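Local structure of predicted ATPase of the ABC class (Vibrio vulnificus, 5D6A) at residues D229-T234 with H426-L431; E237-T242 with T252-P257; I260-G265 with D420-M425. The protein probably binds and hydrolyses ATP as an ABC-class ATPase, and binds the non-hydrolysable analogue AMP-PNP. All blocks are in the same frame, centred on the assembly; numbering follows the deposited sequence.

Contact 1: D229-T234 with H426-L431; sequences DAVEFT and HDYQAL. With ANP (phosphoaminophosphonic acid-adenylate ester), chain C.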
loop_
_atom_site.group_PDB
_atom_site.type_symbol
_atom_site.label_atom_id
_atom_site.label_comp_id
_atom_site.label_asym_id
_atom_site.label_seq_id
_atom_site.Cartn_x
_atom_site.Cartn_y
_atom_site.Cartn_z
ATOM N N ASP A 229 -24.327 -12.375 10.957
ATOM C CA ASP A 229 -25.259 -13.071 10.068
ATOM C C ASP A 229 -24.489 -13.657 8.887
ATOM O O ASP A 229 -24.754 -13.334 7.730
ATOM C CB ASP A 229 -26.391 -12.150 9.580
ATOM C CG ASP A 229 -27.219 -11.573 10.721
ATOM O OD1 ASP A 229 -28.149 -10.788 10.436
ATOM O OD2 ASP A 229 -26.945 -11.898 11.898
ATOM N N ALA A 230 -23.518 -14.506 9.204
ATOM C CA ALA A 230 -22.702 -15.177 8.201
ATOM C C ALA A 230 -22.913 -16.678 8.320
ATOM O O ALA A 230 -23.406 -17.160 9.339
ATOM C CB ALA A 230 -21.236 -14.836 8.401
ATOM N N VAL A 231 -22.546 -17.414 7.277
ATOM C CA VAL A 231 -22.680 -18.865 7.282
ATOM C C VAL A 231 -21.538 -19.438 8.116
ATOM O O VAL A 231 -20.378 -19.377 7.705
ATOM C CB VAL A 231 -22.619 -19.446 5.852
ATOM C CG1 VAL A 231 -22.777 -20.961 5.879
ATOM C CG2 VAL A 231 -23.684 -18.808 4.972
ATOM N N GLU A 232 -21.859 -19.971 9.293
ATOM C CA GLU A 232 -20.830 -20.532 10.171
ATOM C C GLU A 232 -20.099 -21.685 9.498
ATOM O O GLU A 232 -20.673 -22.418 8.693
ATOM C CB GLU A 232 -21.423 -20.992 11.506
ATOM C CG GLU A 232 -22.501 -22.060 11.396
ATOM C CD GLU A 232 -23.002 -22.514 12.752
ATOM O OE1 GLU A 232 -22.317 -22.245 13.763
ATOM O OE2 GLU A 232 -24.079 -23.148 12.806
ATOM N N PHE A 233 -18.829 -21.840 9.843
ATOM C CA PHE A 233 -17.999 -22.876 9.248
ATOM C C PHE A 233 -18.278 -24.265 9.817
ATOM O O PHE A 233 -18.483 -24.429 11.020
ATOM C CB PHE A 233 -16.522 -22.536 9.447
ATOM C CG PHE A 233 -15.587 -23.523 8.818
ATOM C CD1 PHE A 233 -15.189 -23.378 7.496
ATOM C CD2 PHE A 233 -15.107 -24.602 9.545
ATOM C CE1 PHE A 233 -14.326 -24.287 6.912
ATOM C CE2 PHE A 233 -14.246 -25.517 8.968
ATOM C CZ PHE A 233 -13.854 -25.359 7.650
ATOM N N THR A 234 -18.284 -25.253 8.927
ATOM C CA THR A 234 -18.469 -26.648 9.300
ATOM C C THR A 234 -17.516 -27.477 8.457
ATOM O O THR A 234 -17.405 -27.267 7.249
ATOM C CB THR A 234 -19.906 -27.144 9.067
ATOM O OG1 THR A 234 -20.816 -26.373 9.858
ATOM C CG2 THR A 234 -20.030 -28.623 9.450
ATOM N N HIS A 426 -18.062 -24.023 -1.508
ATOM C CA HIS A 426 -19.317 -23.919 -2.238
ATOM C C HIS A 426 -20.346 -23.316 -1.302
ATOM O O HIS A 426 -20.599 -23.862 -0.238
ATOM C CB HIS A 426 -19.760 -25.307 -2.700
ATOM C CG HIS A 426 -21.096 -25.328 -3.372
ATOM N ND1 HIS A 426 -21.251 -25.154 -4.729
ATOM C CD2 HIS A 426 -22.340 -25.510 -2.871
ATOM C CE1 HIS A 426 -22.534 -25.227 -5.036
ATOM N NE2 HIS A 426 -23.217 -25.441 -3.926
ATOM N N ASP A 427 -20.944 -22.196 -1.700
ATOM C CA ASP A 427 -21.915 -21.506 -0.847
ATOM C C ASP A 427 -21.391 -21.309 0.582
ATOM O O ASP A 427 -22.149 -21.361 1.552
ATOM C CB ASP A 427 -23.264 -22.234 -0.850
ATOM C CG ASP A 427 -23.996 -22.113 -2.181
ATOM O OD1 ASP A 427 -23.476 -21.448 -3.102
ATOM O OD2 ASP A 427 -25.103 -22.677 -2.303
ATOM N N TYR A 428 -20.081 -21.087 0.679
ATOM C CA TYR A 428 -19.381 -20.832 1.946
ATOM C C TYR A 428 -19.380 -22.008 2.931
ATOM O O TYR A 428 -19.652 -21.841 4.120
ATOM C CB TYR A 428 -19.925 -19.561 2.611
ATOM C CG TYR A 428 -20.086 -18.419 1.634
ATOM C CD1 TYR A 428 -18.978 -17.837 1.031
ATOM C CD2 TYR A 428 -21.345 -17.922 1.311
ATOM C CE1 TYR A 428 -19.117 -16.799 0.128
ATOM C CE2 TYR A 428 -21.492 -16.880 0.414
ATOM C CZ TYR A 428 -20.375 -16.323 -0.174
ATOM O OH TYR A 428 -20.513 -15.289 -1.067
ATOM N N GLN A 429 -19.069 -23.193 2.420
ATOM C CA GLN A 429 -18.956 -24.394 3.243
ATOM C C GLN A 429 -17.887 -25.282 2.626
ATOM O O GLN A 429 -17.778 -25.376 1.403
ATOM C CB GLN A 429 -20.282 -25.150 3.347
ATOM C CG GLN A 429 -20.859 -25.607 2.017
ATOM C CD GLN A 429 -22.005 -26.584 2.166
ATOM O OE1 GLN A 429 -22.434 -26.902 3.279
ATOM N NE2 GLN A 429 -22.509 -27.076 1.037
ATOM N N ALA A 430 -17.097 -25.928 3.472
ATOM C CA ALA A 430 -16.026 -26.787 2.995
ATOM C C ALA A 430 -16.547 -28.159 2.585
ATOM O O ALA A 430 -17.458 -28.703 3.207
ATOM C CB ALA A 430 -14.956 -26.929 4.066
ATOM N N LEU A 431 -15.960 -28.698 1.521
ATOM C CA LEU A 431 -16.297 -30.021 1.011
ATOM C C LEU A 431 -14.997 -30.751 0.694
ATOM O O LEU A 431 -14.082 -30.167 0.109
ATOM C CB LEU A 431 -17.156 -29.922 -0.254
ATOM C CG LEU A 431 -18.567 -29.337 -0.129
ATOM C CD1 LEU A 431 -19.202 -29.193 -1.504
ATOM C CD2 LEU A 431 -19.437 -30.202 0.772
HETATM P PG ANP C . -10.091 -15.779 -4.171
HETATM O O1G ANP C . -9.309 -16.636 -3.207
HETATM O O2G ANP C . -9.429 -14.455 -4.480
HETATM O O3G ANP C . -10.553 -16.552 -5.383
HETATM P PB ANP C . -13.059 -16.192 -3.522
HETATM O O1B ANP C . -12.866 -17.625 -3.128
HETATM O O2B ANP C . -13.513 -15.909 -4.936
HETATM N N3B ANP C . -11.542 -15.339 -3.287
HETATM P PA ANP C . -13.840 -14.610 -1.320
HETATM O O1A ANP C . -13.707 -15.380 -0.034
HETATM O O2A ANP C . -12.714 -13.700 -1.745
HETATM O O3A ANP C . -14.185 -15.623 -2.521
HETATM O "O5'" ANP C . -15.171 -13.719 -1.252
HETATM C "C5'" ANP C . -16.418 -14.303 -0.902
HETATM C "C4'" ANP C . -17.358 -13.234 -0.362
HETATM O "O4'" ANP C . -18.350 -13.865 0.451
HETATM C "C3'" ANP C . -16.662 -12.207 0.520
HETATM O "O3'" ANP C . -17.242 -10.910 0.321
HETATM C "C2'" ANP C . -16.894 -12.701 1.931
HETATM O "O2'" ANP C . -17.031 -11.619 2.858
HETATM C "C1'" ANP C . -18.170 -13.532 1.828
HETATM N N9 ANP C . -18.088 -14.772 2.637
HETATM C C8 ANP C . -17.058 -15.645 2.684
HETATM N N7 ANP C . -17.337 -16.662 3.539
HETATM C C5 ANP C . -18.563 -16.447 4.048
HETATM C C6 ANP C . -19.461 -17.132 5.005
HETATM N N6 ANP C . -19.085 -18.286 5.602
HETATM N N1 ANP C . -20.664 -16.569 5.262
HETATM C C2 ANP C . -21.055 -15.417 4.673
HETATM N N3 ANP C . -20.279 -14.748 3.794
HETATM C C4 ANP C . -19.052 -15.203 3.449
#
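V231 and F233 meet Y428 and A430 in a small apolar contact, 227 Å² in all, where the loop before strand 240-245 passes the turn entering strand 430-432 and the two together clasp the adenine of AMP-PNP. Van der Waals contact alone joins the protein parts: V231 CB lies 4.2 Å from Y428 CB, and F233 CE1 reaches A430 CB at 3.9 Å, the methyl coming obliquely to the ring. V231 CG1 also rests 3.7 Å from the carbonyl Y428 O.

The adenine is held at N1 and N6 by one segment and over a face by the other. V231 N donates to ANP N1 (2.9 Å, 151° at the hydrogen), and V231 O accepts from ANP N6 (2.7 Å, 162°). Y428 instead offers a ring face, with ANP C4 3.5 Å above the ring plane and displaced toward the rim. Its chi1 of -45° turns the ring away from V231 and roughly parallel to the adenine, bringing Y428 OH to 3.0 Å from ANP O4'.

Around this clasp, backbone bonds tie F233 to G213 and S214, L431 bonds to Q424 of the adjoining strand 421-425, F268 packs on Y428, and P324 of the second subunit covers D427 and Y428.

Contact 2: E237-T242 with T252-P257; sequences ESLQVT and TGLGIP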
loop_
_atom_site.group_PDB
_atom_site.type_symbol
_atom_site.label_atom_id
_atom_site.label_comp_id
_atom_site.label_asym_id
_atom_site.label_seq_id
_atom_site.Cartn_x
_atom_site.Cartn_y
_atom_site.Cartn_z
ATOM N N GLU A 237 -16.854 -34.366 7.548
ATOM C CA GLU A 237 -16.422 -35.487 8.395
ATOM C C GLU A 237 -15.162 -36.170 7.881
ATOM O O GLU A 237 -14.293 -36.552 8.662
ATOM C CB GLU A 237 -17.539 -36.528 8.550
ATOM C CG GLU A 237 -18.764 -36.032 9.309
ATOM C CD GLU A 237 -19.775 -37.133 9.592
ATOM O OE1 GLU A 237 -19.500 -38.311 9.260
ATOM O OE2 GLU A 237 -20.848 -36.821 10.155
ATOM N N SER A 238 -15.070 -36.312 6.565
ATOM C CA SER A 238 -13.928 -36.957 5.933
ATOM C C SER A 238 -12.595 -36.331 6.339
ATOM O O SER A 238 -11.566 -37.009 6.359
ATOM C CB SER A 238 -14.078 -36.889 4.413
ATOM O OG SER A 238 -12.987 -37.513 3.762
ATOM N N LEU A 239 -12.622 -35.045 6.672
ATOM C CA LEU A 239 -11.410 -34.323 7.033
ATOM C C LEU A 239 -11.568 -33.630 8.396
ATOM O O LEU A 239 -10.922 -32.620 8.678
ATOM C CB LEU A 239 -11.116 -33.308 5.926
ATOM C CG LEU A 239 -9.720 -32.717 5.810
ATOM C CD1 LEU A 239 -8.689 -33.817 5.618
ATOM C CD2 LEU A 239 -9.682 -31.739 4.645
ATOM N N GLN A 240 -12.413 -34.209 9.244
ATOM C CA GLN A 240 -12.708 -33.675 10.575
ATOM C C GLN A 240 -11.775 -34.226 11.650
ATOM O O GLN A 240 -11.408 -35.404 11.627
ATOM C CB GLN A 240 -14.158 -34.032 10.936
ATOM C CG GLN A 240 -14.588 -33.773 12.375
ATOM C CD GLN A 240 -15.974 -34.342 12.665
ATOM O OE1 GLN A 240 -16.849 -34.348 11.799
ATOM N NE2 GLN A 240 -16.176 -34.827 13.889
ATOM N N VAL A 241 -11.398 -33.364 12.592
ATOM C CA VAL A 241 -10.558 -33.754 13.728
ATOM C C VAL A 241 -11.105 -33.073 14.972
ATOM O O VAL A 241 -11.813 -32.070 14.876
ATOM C CB VAL A 241 -9.073 -33.377 13.548
ATOM C CG1 VAL A 241 -8.505 -34.035 12.300
ATOM C CG2 VAL A 241 -8.894 -31.866 13.497
ATOM N N THR A 242 -10.771 -33.615 16.138
ATOM C CA THR A 242 -11.253 -33.070 17.398
ATOM C C THR A 242 -10.097 -32.849 18.366
ATOM O O THR A 242 -9.456 -33.800 18.803
ATOM C CB THR A 242 -12.289 -34.015 18.032
ATOM O OG1 THR A 242 -13.339 -34.273 17.087
ATOM C CG2 THR A 242 -12.877 -33.410 19.304
ATOM N N THR A 252 -14.466 -29.732 18.030
ATOM C CA THR A 252 -14.428 -30.383 16.725
ATOM C C THR A 252 -14.351 -29.345 15.611
ATOM O O THR A 252 -15.005 -28.301 15.680
ATOM C CB THR A 252 -15.670 -31.271 16.521
ATOM O OG1 THR A 252 -15.703 -32.286 17.534
ATOM C CG2 THR A 252 -15.649 -31.932 15.149
ATOM N N GLY A 253 -13.551 -29.634 14.589
ATOM C CA GLY A 253 -13.392 -28.722 13.461
ATOM C C GLY A 253 -12.579 -29.304 12.321
ATOM O O GLY A 253 -12.248 -30.492 12.318
ATOM N N LEU A 254 -12.266 -28.458 11.344
ATOM C CA LEU A 254 -11.475 -28.863 10.189
ATOM C C LEU A 254 -10.008 -28.988 10.555
ATOM O O LEU A 254 -9.403 -28.036 11.049
ATOM C CB LEU A 254 -11.595 -27.834 9.065
ATOM C CG LEU A 254 -10.657 -28.067 7.875
ATOM C CD1 LEU A 254 -11.012 -29.366 7.168
ATOM C CD2 LEU A 254 -10.695 -26.897 6.904
ATOM N N GLY A 255 -9.438 -30.158 10.295
ATOM C CA GLY A 255 -8.033 -30.401 10.555
ATOM C C GLY A 255 -7.296 -30.460 9.238
ATOM O O GLY A 255 -7.517 -31.371 8.447
ATOM N N ILE A 256 -6.437 -29.475 8.989
ATOM C CA ILE A 256 -5.651 -29.433 7.760
ATOM C C ILE A 256 -4.330 -30.148 8.020
ATOM O O ILE A 256 -3.443 -29.598 8.674
ATOM C CB ILE A 256 -5.409 -27.987 7.289
ATOM C CG1 ILE A 256 -6.751 -27.328 6.955
ATOM C CG2 ILE A 256 -4.498 -27.968 6.066
ATOM C CD1 ILE A 256 -6.652 -25.874 6.550
ATOM N N PRO A 257 -4.188 -31.376 7.498
ATOM C CA PRO A 257 -2.970 -32.138 7.752
ATOM C C PRO A 257 -1.740 -31.585 7.047
ATOM O O PRO A 257 -1.858 -30.717 6.184
ATOM C CB PRO A 257 -3.311 -33.527 7.207
ATOM C CG PRO A 257 -4.287 -33.265 6.115
ATOM C CD PRO A 257 -5.070 -32.053 6.528
#
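L239 lays its branched end across L254 and P257, while V241, two residues on, sends its methyls over the backbone of G255, within the beta hairpin of strands 240-245 and 249-257. Within L239 the two methyls divide the work: CD2 meets L254 CD1 at 3.7 Å, and CD1 approaches P257 CD at 4.1 Å, where the two side chains stand roughly perpendicular. The L254 side chain starts away from segment 237-242, yet its CD1 turns back beside L239.

V241 is the hydrogen-bonded partner of G253, and its side chain stands on the sheet face away from T242. With chi1 at -59°, its CG2 sits between its own backbone N and carbonyl carbon, and this branch lies against the CA of G255, a residue with no side chain to meet it. The extended chain of Q240 instead runs past the methyl of T252, the two side chains slanting over each other. T242 and T252 face one another from a non-hydrogen-bonded pair; their OG1 atoms are 3.1 Å apart and hydrogen-bonded.

V241 N to G253 O and G253 N to V241 O are both 3.0 Å, the first almost straight at 178°, and G255 N donates to L239 O at 3.3 Å. The axes of the short segments 240-242 and 252-257 nevertheless make 113°, far from antiparallel in direction despite their antiparallel pairing. The second strand continues the sheet through bonds to N212, V210, V207 and S208, whereas L239 and L254 also pack on I423 of the neighbouring sheet.

Chemically, then, the register rests on three main-chain bonds, reciprocal only between V241 and G253, while the threonine hydroxyls add a bond in which either can be the donor.

Contact 3: I260-G265 with D420-M425; sequences ITLIVG and DNVIQM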
loop_
_atom_site.group_PDB
_atom_site.type_symbol
_atom_site.label_atom_id
_atom_site.label_comp_id
_atom_site.label_asym_id
_atom_site.label_seq_id
_atom_site.Cartn_x
_atom_site.Cartn_y
_atom_site.Cartn_z
ATOM N N ILE A 260 0.739 -30.951 1.134
ATOM C CA ILE A 260 0.109 -29.995 0.237
ATOM C C ILE A 260 -1.411 -30.072 0.337
ATOM O O ILE A 260 -1.990 -31.149 0.229
ATOM C CB ILE A 260 0.537 -30.251 -1.221
ATOM C CG1 ILE A 260 2.069 -30.236 -1.326
ATOM C CG2 ILE A 260 -0.086 -29.216 -2.153
ATOM C CD1 ILE A 260 2.600 -30.587 -2.699
ATOM N N THR A 261 -2.044 -28.920 0.541
ATOM C CA THR A 261 -3.496 -28.833 0.645
ATOM C C THR A 261 -4.014 -27.757 -0.307
ATOM O O THR A 261 -3.568 -26.609 -0.262
ATOM C CB THR A 261 -3.939 -28.492 2.080
ATOM O OG1 THR A 261 -3.423 -29.474 2.988
ATOM C CG2 THR A 261 -5.463 -28.457 2.185
ATOM N N LEU A 262 -4.951 -28.131 -1.172
ATOM C CA LEU A 262 -5.519 -27.191 -2.127
ATOM C C LEU A 262 -6.902 -26.739 -1.696
ATOM O O LEU A 262 -7.672 -27.512 -1.120
ATOM C CB LEU A 262 -5.608 -27.824 -3.516
ATOM C CG LEU A 262 -4.292 -28.300 -4.124
ATOM C CD1 LEU A 262 -4.549 -28.884 -5.504
ATOM C CD2 LEU A 262 -3.285 -27.162 -4.194
ATOM N N ILE A 263 -7.200 -25.475 -1.977
ATOM C CA ILE A 263 -8.496 -24.880 -1.681
ATOM C C ILE A 263 -9.064 -24.411 -3.016
ATOM O O ILE A 263 -8.689 -23.357 -3.525
ATOM C CB ILE A 263 -8.372 -23.718 -0.678
ATOM C CG1 ILE A 263 -7.865 -24.251 0.666
ATOM C CG2 ILE A 263 -9.715 -23.024 -0.484
ATOM C CD1 ILE A 263 -7.679 -23.188 1.728
ATOM N N VAL A 264 -9.960 -25.211 -3.581
ATOM C CA VAL A 264 -10.542 -24.916 -4.886
ATOM C C VAL A 264 -11.994 -24.454 -4.803
ATOM O O VAL A 264 -12.553 -24.295 -3.717
ATOM C CB VAL A 264 -10.460 -26.152 -5.804
ATOM C CG1 VAL A 264 -9.010 -26.580 -5.975
ATOM C CG2 VAL A 264 -11.294 -27.305 -5.258
ATOM N N GLY A 265 -12.590 -24.232 -5.970
ATOM C CA GLY A 265 -13.974 -23.793 -6.068
ATOM C C GLY A 265 -14.104 -22.631 -7.028
ATOM O O GLY A 265 -13.110 -22.001 -7.392
ATOM N N ASP A 420 -2.117 -33.605 -1.523
ATOM C CA ASP A 420 -2.512 -34.663 -0.591
ATOM C C ASP A 420 -4.014 -34.581 -0.362
ATOM O O ASP A 420 -4.715 -35.591 -0.434
ATOM C CB ASP A 420 -1.804 -34.530 0.763
ATOM C CG ASP A 420 -0.293 -34.527 0.645
ATOM O OD1 ASP A 420 0.243 -33.684 -0.103
ATOM O OD2 ASP A 420 0.363 -35.339 1.334
ATOM N N ASN A 421 -4.495 -33.374 -0.061
ATOM C CA ASN A 421 -5.919 -33.138 0.173
ATOM C C ASN A 421 -6.433 -31.948 -0.637
ATOM O O ASN A 421 -5.695 -30.993 -0.885
ATOM C CB ASN A 421 -6.195 -32.905 1.660
ATOM C CG ASN A 421 -5.705 -34.046 2.529
ATOM O OD1 ASN A 421 -4.530 -34.406 2.493
ATOM N ND2 ASN A 421 -6.597 -34.600 3.340
ATOM N N VAL A 422 -7.699 -32.013 -1.048
ATOM C CA VAL A 422 -8.317 -30.945 -1.833
ATOM C C VAL A 422 -9.664 -30.545 -1.230
ATOM O O VAL A 422 -10.570 -31.369 -1.110
ATOM C CB VAL A 422 -8.518 -31.366 -3.300
ATOM C CG1 VAL A 422 -9.113 -30.221 -4.106
ATOM C CG2 VAL A 422 -7.195 -31.808 -3.909
ATOM N N ILE A 423 -9.780 -29.272 -0.862
ATOM C CA ILE A 423 -10.996 -28.735 -0.264
ATOM C C ILE A 423 -11.724 -27.839 -1.257
ATOM O O ILE A 423 -11.103 -27.004 -1.909
ATOM C CB ILE A 423 -10.667 -27.916 0.997
ATOM C CG1 ILE A 423 -10.014 -28.822 2.046
ATOM C CG2 ILE A 423 -11.927 -27.265 1.557
ATOM C CD1 ILE A 423 -9.488 -28.087 3.259
ATOM N N GLN A 424 -13.039 -28.012 -1.370
ATOM C CA GLN A 424 -13.831 -27.202 -2.284
ATOM C C GLN A 424 -14.786 -26.307 -1.509
ATOM O O GLN A 424 -15.511 -26.776 -0.631
ATOM C CB GLN A 424 -14.631 -28.085 -3.243
ATOM C CG GLN A 424 -15.371 -27.297 -4.321
ATOM C CD GLN A 424 -16.256 -28.163 -5.195
ATOM O OE1 GLN A 424 -16.545 -29.307 -4.862
ATOM N NE2 GLN A 424 -16.708 -27.610 -6.312
HETATM N N MSE A 425 -14.779 -25.017 -1.836
HETATM C CA MSE A 425 -15.678 -24.059 -1.207
HETATM C C MSE A 425 -16.879 -23.924 -2.102
HETATM O O MSE A 425 -16.747 -23.745 -3.316
HETATM C CB MSE A 425 -15.008 -22.701 -1.016
HETATM C CG MSE A 425 -13.806 -22.767 -0.075
HETATM SE SE MSE A 425 -14.321 -23.479 1.689
HETATM C CE MSE A 425 -15.241 -21.894 2.408
#
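I260-V264 and N421-M425 run as adjacent parallel strands in the central sheet of a P-loop ATPase core, their short axes approaching to 4.6 Å at their closest and only 19° from parallel. The tightly packed part is L262-V264 against V422-M425. There the backbone exchanges bonds in an unbroken series, among them I423 N to L262 O at 2.8 Å and M425 N to V264 O at 3.0 Å. On one face V264 CG2 leans across V422 CG1 at 3.8 Å; on the other, I263 CG2 lies beside M425 CG at 4.1 Å, the two side chains pointing the same way. M425 is selenomethionine, and both it and I263 pack on K271 and L274 of helix 271-280. G265, the first residue of the probable Walker A (P-loop) motif, has phi 132°, a backbone setting suited to glycine.

The other end is looser in two respects: D420 and N421 are partly exposed, and the bond from N421 N to I260 O is weak, at 3.4 Å. D420 N reaches that same carbonyl more closely, giving I260 O two donors from the opposite segment. The D420 side chain nevertheless pins this end. R398 NH1 forms a salt bridge with D420 OD1, the same oxygen that accepts from I260 N at 3.0 Å, the N-H arriving from above the carboxylate plane, 64° out of it.

Overall arrangement
Within the P-loop domain the segments come in the order 229-234, 237-242, 252-257, 260-265, 420-425 and 426-431, so contact 1 closes a long loop that encloses contacts 2 and 3 in series. Their centres form a compact triangle with sides of about 15, 15 and 13 Å. Contact 1, through its second segment, and contact 3 share the mixed sheet, and A430 CB packs 3.9 Å from I423 CG2. Contact 2 belongs to the separate antiparallel sheet; I256 CG2 meets T261 OG1 at 3.6 Å, and F233 CE2 meets L254 CB at 3.5 Å. The adenine clasp is thereby joined directly to the strand pair that includes 260-264, which leads into the probable Walker A loop, and contacts 1 and 3 both touch the second subunit.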